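Local coordinates for Bpsl2520 (Burkholderia pseudomallei K96243, PDB 6F03), which is a secreted, putatively exported antigen of the DUF2059 family whose molecular function is not established, at residues B[49-54]-B[148-153]; B[43-48]-B[141-146]. All blocks are in the same frame, centred on the assembly; numbering follows the deposited sequence.

Contact 1 of 2, residues B[49-54]-B[148-153]; sequences LLDAID and FYKSPT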
loop_
_atom_site.group_PDB
_atom_site.type_symbol
_atom_site.label_atom_id
_atom_site.label_comp_id
_atom_site.label_asym_id
_atom_site.label_seq_id
_atom_site.Cartn_x
_atom_site.Cartn_y
_atom_site.Cartn_z
ATOM N N LEU B 49 3.470 -15.958 -20.922
ATOM C CA LEU B 49 2.550 -15.310 -19.992
ATOM C C LEU B 49 3.004 -13.888 -19.679
ATOM O O LEU B 49 2.194 -12.962 -19.669
ATOM C CB LEU B 49 2.417 -16.123 -18.707
ATOM C CG LEU B 49 1.454 -15.509 -17.684
ATOM C CD1 LEU B 49 0.163 -15.176 -18.348
ATOM C CD2 LEU B 49 1.194 -16.448 -16.530
ATOM N N LEU B 50 4.300 -13.705 -19.398
ATOM C CA LEU B 50 4.832 -12.373 -19.098
ATOM C C LEU B 50 4.585 -11.393 -20.246
ATOM O O LEU B 50 4.261 -10.221 -20.018
ATOM C CB LEU B 50 6.327 -12.474 -18.784
ATOM C CG LEU B 50 6.657 -13.183 -17.450
ATOM C CD1 LEU B 50 8.159 -13.256 -17.209
ATOM C CD2 LEU B 50 5.944 -12.489 -16.298
ATOM N N ASP B 51 4.746 -11.850 -21.486
ATOM C CA ASP B 51 4.423 -11.010 -22.640
ATOM C C ASP B 51 2.942 -10.613 -22.654
ATOM O O ASP B 51 2.599 -9.462 -22.941
ATOM C CB ASP B 51 4.803 -11.755 -23.921
ATOM C CG ASP B 51 4.535 -10.952 -25.170
ATOM O OD1 ASP B 51 5.252 -9.939 -25.377
ATOM O OD2 ASP B 51 3.619 -11.343 -25.948
ATOM N N ALA B 52 2.050 -11.548 -22.335
ATOM C CA ALA B 52 0.620 -11.273 -22.416
ATOM C C ALA B 52 0.145 -10.306 -21.330
ATOM O O ALA B 52 -0.861 -9.613 -21.521
ATOM C CB ALA B 52 -0.177 -12.591 -22.338
ATOM N N ILE B 53 0.807 -10.262 -20.173
ATOM C CA ILE B 53 0.372 -9.328 -19.138
ATOM C C ILE B 53 1.166 -8.025 -19.208
ATOM O O ILE B 53 1.077 -7.187 -18.303
ATOM C CB ILE B 53 0.484 -9.965 -17.740
ATOM C CG1 ILE B 53 1.946 -10.248 -17.378
ATOM C CG2 ILE B 53 -0.332 -11.263 -17.675
ATOM C CD1 ILE B 53 2.142 -10.769 -15.913
ATOM N N ASP B 54 1.968 -7.851 -20.261
ATOM C CA ASP B 54 2.888 -6.714 -20.374
ATOM C C ASP B 54 3.744 -6.569 -19.106
ATOM O O ASP B 54 3.735 -5.544 -18.418
ATOM C CB ASP B 54 2.119 -5.418 -20.680
ATOM C CG ASP B 54 3.048 -4.239 -21.048
ATOM O OD1 ASP B 54 4.267 -4.460 -21.264
ATOM O OD2 ASP B 54 2.547 -3.087 -21.118
ATOM N N PHE B 148 -6.421 -17.027 -21.067
ATOM C CA PHE B 148 -7.354 -16.011 -20.590
ATOM C C PHE B 148 -6.825 -14.596 -20.863
ATOM O O PHE B 148 -7.579 -13.718 -21.299
ATOM C CB PHE B 148 -7.654 -16.216 -19.115
ATOM C CG PHE B 148 -8.326 -15.039 -18.474
ATOM C CD1 PHE B 148 -9.658 -14.768 -18.739
ATOM C CD2 PHE B 148 -7.620 -14.198 -17.612
ATOM C CE1 PHE B 148 -10.287 -13.679 -18.163
ATOM C CE2 PHE B 148 -8.239 -13.099 -17.020
ATOM C CZ PHE B 148 -9.578 -12.840 -17.298
ATOM N N TYR B 149 -5.532 -14.354 -20.629
ATOM C CA TYR B 149 -5.018 -12.986 -20.773
ATOM C C TYR B 149 -5.016 -12.506 -22.223
ATOM O O TYR B 149 -5.169 -11.303 -22.474
ATOM C CB TYR B 149 -3.602 -12.863 -20.200
ATOM C CG TYR B 149 -3.552 -12.762 -18.696
ATOM C CD1 TYR B 149 -4.258 -11.762 -18.028
ATOM C CD2 TYR B 149 -2.748 -13.604 -17.945
ATOM C CE1 TYR B 149 -4.196 -11.631 -16.639
ATOM C CE2 TYR B 149 -2.677 -13.483 -16.555
ATOM C CZ TYR B 149 -3.406 -12.491 -15.924
ATOM O OH TYR B 149 -3.347 -12.356 -14.580
ATOM N N LYS B 150 -4.817 -13.410 -23.180
ATOM C CA LYS B 150 -4.906 -13.063 -24.591
ATOM C C LYS B 150 -6.340 -13.025 -25.114
ATOM O O LYS B 150 -6.557 -12.497 -26.197
ATOM C CB LYS B 150 -4.063 -14.034 -25.434
ATOM C CG LYS B 150 -2.576 -13.903 -25.123
ATOM C CD LYS B 150 -1.682 -14.463 -26.214
ATOM C CE LYS B 150 -1.120 -13.345 -27.120
ATOM N NZ LYS B 150 -0.194 -12.376 -26.395
ATOM N N SER B 151 -7.325 -13.526 -24.378
ATOM C CA SER B 151 -8.706 -13.420 -24.832
ATOM C C SER B 151 -9.182 -11.971 -24.755
ATOM O O SER B 151 -8.573 -11.145 -24.074
ATOM C CB SER B 151 -9.614 -14.323 -24.000
ATOM O OG SER B 151 -9.801 -13.809 -22.691
ATOM N N PRO B 152 -10.255 -11.628 -25.478
ATOM C CA PRO B 152 -10.747 -10.235 -25.414
ATOM C C PRO B 152 -11.099 -9.781 -24.006
ATOM O O PRO B 152 -10.838 -8.628 -23.648
ATOM C CB PRO B 152 -11.996 -10.253 -26.305
ATOM C CG PRO B 152 -11.760 -11.417 -27.257
ATOM C CD PRO B 152 -10.983 -12.447 -26.470
ATOM N N THR B 153 -11.715 -10.642 -23.200
ATOM C CA THR B 153 -12.027 -10.220 -21.841
ATOM C C THR B 153 -10.761 -10.140 -20.986
ATOM O O THR B 153 -10.658 -9.256 -20.130
ATOM C CB THR B 153 -13.092 -11.143 -21.235
ATOM O OG1 THR B 153 -14.359 -10.797 -21.805
ATOM C CG2 THR B 153 -13.178 -10.996 -19.710
HETATM O O HOH W 1 2.286 -14.283 -25.158
#

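Contact 2 of 2, residues B[43-48]-B[141-146]; sequences KAAIKD and EIKDLT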
loop_
_atom_site.group_PDB
_atom_site.type_symbol
_atom_site.label_atom_id
_atom_site.label_comp_id
_atom_site.label_asym_id
_atom_site.label_seq_id
_atom_site.Cartn_x
_atom_site.Cartn_y
_atom_site.Cartn_z
ATOM N N LYS B 43 9.664 -22.564 -18.412
ATOM C CA LYS B 43 10.226 -21.249 -18.700
ATOM C C LYS B 43 9.591 -20.639 -19.948
ATOM O O LYS B 43 9.173 -19.474 -19.945
ATOM C CB LYS B 43 11.744 -21.342 -18.860
ATOM C CG LYS B 43 12.433 -19.978 -19.064
ATOM C CD LYS B 43 13.954 -20.101 -19.213
ATOM C CE LYS B 43 14.603 -18.776 -19.643
ATOM N NZ LYS B 43 14.479 -17.660 -18.664
ATOM N N ALA B 44 9.504 -21.419 -21.028
ATOM C CA ALA B 44 8.920 -20.895 -22.258
ATOM C C ALA B 44 7.457 -20.529 -22.067
ATOM O O ALA B 44 6.975 -19.567 -22.665
ATOM C CB ALA B 44 9.077 -21.910 -23.391
ATOM N N ALA B 45 6.731 -21.266 -21.231
ATOM C CA ALA B 45 5.340 -20.900 -20.983
ATOM C C ALA B 45 5.254 -19.591 -20.211
ATOM O O ALA B 45 4.434 -18.720 -20.530
ATOM C CB ALA B 45 4.626 -22.032 -20.232
ATOM N N ILE B 46 6.122 -19.416 -19.215
ATOM C CA ILE B 46 6.106 -18.185 -18.444
ATOM C C ILE B 46 6.499 -17.003 -19.313
ATOM O O ILE B 46 5.930 -15.907 -19.193
ATOM C CB ILE B 46 7.004 -18.313 -17.205
ATOM C CG1 ILE B 46 6.358 -19.279 -16.208
ATOM C CG2 ILE B 46 7.227 -16.953 -16.608
ATOM C CD1 ILE B 46 7.286 -19.753 -15.064
ATOM N N LYS B 47 7.482 -17.188 -20.185
ATOM C CA LYS B 47 7.844 -16.101 -21.083
ATOM C C LYS B 47 6.633 -15.627 -21.892
ATOM O O LYS B 47 6.435 -14.420 -22.065
ATOM C CB LYS B 47 8.996 -16.540 -21.991
ATOM C CG LYS B 47 9.430 -15.499 -23.013
ATOM C CD LYS B 47 10.470 -16.094 -23.932
ATOM C CE LYS B 47 10.883 -15.130 -25.016
ATOM N NZ LYS B 47 11.350 -15.897 -26.211
ATOM N N ASP B 48 5.814 -16.556 -22.404
ATOM C CA ASP B 48 4.598 -16.141 -23.102
ATOM C C ASP B 48 3.595 -15.474 -22.160
ATOM O O ASP B 48 2.935 -14.501 -22.544
ATOM C CB ASP B 48 3.963 -17.319 -23.832
ATOM C CG ASP B 48 4.731 -17.698 -25.094
ATOM O OD1 ASP B 48 5.610 -16.906 -25.511
ATOM O OD2 ASP B 48 4.439 -18.764 -25.684
ATOM N N GLU B 141 -1.155 -24.551 -15.579
ATOM C CA GLU B 141 -1.897 -23.376 -15.123
ATOM C C GLU B 141 -1.372 -22.102 -15.779
ATOM O O GLU B 141 -2.146 -21.200 -16.115
ATOM C CB GLU B 141 -1.831 -23.259 -13.602
ATOM C CG GLU B 141 -2.638 -24.333 -12.861
ATOM C CD GLU B 141 -2.244 -24.480 -11.387
ATOM O OE1 GLU B 141 -1.179 -23.953 -10.990
ATOM O OE2 GLU B 141 -2.998 -25.124 -10.626
ATOM N N ILE B 142 -0.062 -22.012 -15.964
ATOM C CA ILE B 142 0.503 -20.871 -16.678
ATOM C C ILE B 142 -0.048 -20.795 -18.100
ATOM O O ILE B 142 -0.306 -19.702 -18.628
ATOM C CB ILE B 142 2.040 -20.933 -16.625
ATOM C CG1 ILE B 142 2.492 -20.698 -15.180
ATOM C CG2 ILE B 142 2.667 -19.929 -17.568
ATOM C CD1 ILE B 142 3.887 -21.191 -14.874
ATOM N N LYS B 143 -0.211 -21.945 -18.759
ATOM C CA LYS B 143 -0.767 -21.919 -20.109
ATOM C C LYS B 143 -2.239 -21.508 -20.107
ATOM O O LYS B 143 -2.662 -20.714 -20.959
ATOM C CB LYS B 143 -0.568 -23.269 -20.796
ATOM C CG LYS B 143 0.890 -23.568 -21.129
ATOM C CD LYS B 143 0.997 -24.883 -21.915
ATOM C CE LYS B 143 2.437 -25.207 -22.272
ATOM N NZ LYS B 143 2.561 -26.588 -22.814
ATOM N N ASP B 144 -3.036 -22.027 -19.164
ATOM C CA ASP B 144 -4.421 -21.568 -19.045
ATOM C C ASP B 144 -4.476 -20.053 -18.839
ATOM O O ASP B 144 -5.319 -19.376 -19.433
ATOM C CB ASP B 144 -5.149 -22.246 -17.883
ATOM C CG ASP B 144 -5.374 -23.751 -18.091
ATOM O OD1 ASP B 144 -5.248 -24.238 -19.231
ATOM O OD2 ASP B 144 -5.670 -24.434 -17.079
ATOM N N LEU B 145 -3.623 -19.517 -17.942
ATOM C CA LEU B 145 -3.617 -18.081 -17.686
ATOM C C LEU B 145 -3.346 -17.295 -18.957
ATOM O O LEU B 145 -3.972 -16.261 -19.201
ATOM C CB LEU B 145 -2.551 -17.714 -16.642
ATOM C CG LEU B 145 -2.958 -18.019 -15.218
ATOM C CD1 LEU B 145 -1.805 -17.716 -14.278
ATOM C CD2 LEU B 145 -4.178 -17.168 -14.903
ATOM N N THR B 146 -2.372 -17.742 -19.748
ATOM C CA THR B 146 -2.044 -17.042 -20.976
ATOM C C THR B 146 -3.244 -16.998 -21.915
ATOM O O THR B 146 -3.516 -15.965 -22.551
ATOM C CB THR B 146 -0.841 -17.700 -21.631
ATOM O OG1 THR B 146 0.221 -17.765 -20.681
ATOM C CG2 THR B 146 -0.367 -16.900 -22.849
HETATM O O HOH W 2 2.061 -19.376 -21.504
#

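Contact 1 of 2, residues B[49-54]-B[148-153]
Y149 meets three residues of the 49-54 segment at once and supplies the largest share of the buried surface. The CG2 methyl of I53 sits over one face of its ring, in a CH-pi contact 3.4 Å from the ring centroid and 16° off the ring normal, while CD1 of L49 comes in at the edge, near the ring plane, 3.3 Å from CD2 of Y149. A flat, wide ring suits this place because it offers a face to one branched chain and a rim to another. With CG of Y149 anti to its carbonyl carbon (chi1 -78°), the ring is carried toward 49-54, where L49 and I53 meet it, and F148 CD2 lies on its other face.

A52 is the close point of the backbones, its CA 6.1 Å from that of Y149. Only a methyl group projects here, and CB of A52 rests 4.0 Å from CB of Y149 and 3.9 Å from CG of K150.

K150 closes the exposed side. Its chain bends at chi3 and chi4 and brings NZ to 4.0 Å from OD2 of D51, a long salt bridge that a water spans with weak hydrogen bonds to both groups.

Both segments end a helix here: D54, with positive phi, is the C-prime residue of a Schellman motif closing helix 40-52, and S151 is the N-cap of helix 152-193, its OG bonded to G154 N and also donating to F148 O. Y133 of helix 119-136 packs against L49 and I53, F157 and I158 of helix 152-193 against Y149, and F157 of the second subunit also reaches Y149.

Contact 2 of 2, residues B[43-48]-B[141-146]
A45 faces I142 and K143 across two helices that run almost side by side, 9.0 Å apart at closest approach and inclined by 22° with their N-to-C directions alike. Its methyl points at the partner helix, where CB lies 3.9 Å from CG2 of I142 and also touches CG of K143. Alanine suits this position because a short side chain permits the backbones to approach, the CA atoms of A45 and K143 being 6.3 Å apart. K143 lends its CG methylene to the interface, and its extended chain carries the ammonium group away along the exposed side.

The carbonyl of A45 is joined to the other helix through water, which donates to A45 O and to T146 OG1, at 2.6 Å from each. T146 OG1 itself donates to I142 O, the acceptor of the T146 backbone N as well; the two donors reach that oxygen from opposite faces of its plane. OG1 beside the backbone N, anti to the carbonyl carbon (chi1 -54°), places the hydroxyl to bond back to I142 O, and it so serves both its own helix and the bridging water.

One residue on, I46 lies beside I142. Its CG1 is 3.4 Å from CD1 of I142, tighter than usual carbon contact. I46 also packs on Y130 and A134 of helix 119-136, and I142 on L49 and Y137.

D48, a charged residue suited to the exposed side, offers its backbone O to T146 CG2, 4.1 Å away.

The arrangement is a near-parallel helix pair in an all-helical fold, with A45, I46 and I142 buried, T146 at the edge, and charged D48 and K143 outside; its second helix lies within the DUF2059 family region.

From the N terminus the chain first runs through 43-48 and then 49-54, which runs off the end of helix 40-52, and passes through helices 55-84, 90-111 and 119-136 before returning along helix 139-150. Contact 2 closes this long excursion when 141-146 arrives, and contact 1 closes a second, overlapping one when 148-153 follows, so the two cross along the chain. They are successive levels of one helix pairing, with centres about 10 Å apart. L49 joins them, its side chain packing on I142, L145 and T146. Together they fasten the N-terminal helix to helix 139-150, contact 1 lying where that helix passes to helix 152-193; both also touch the second subunit.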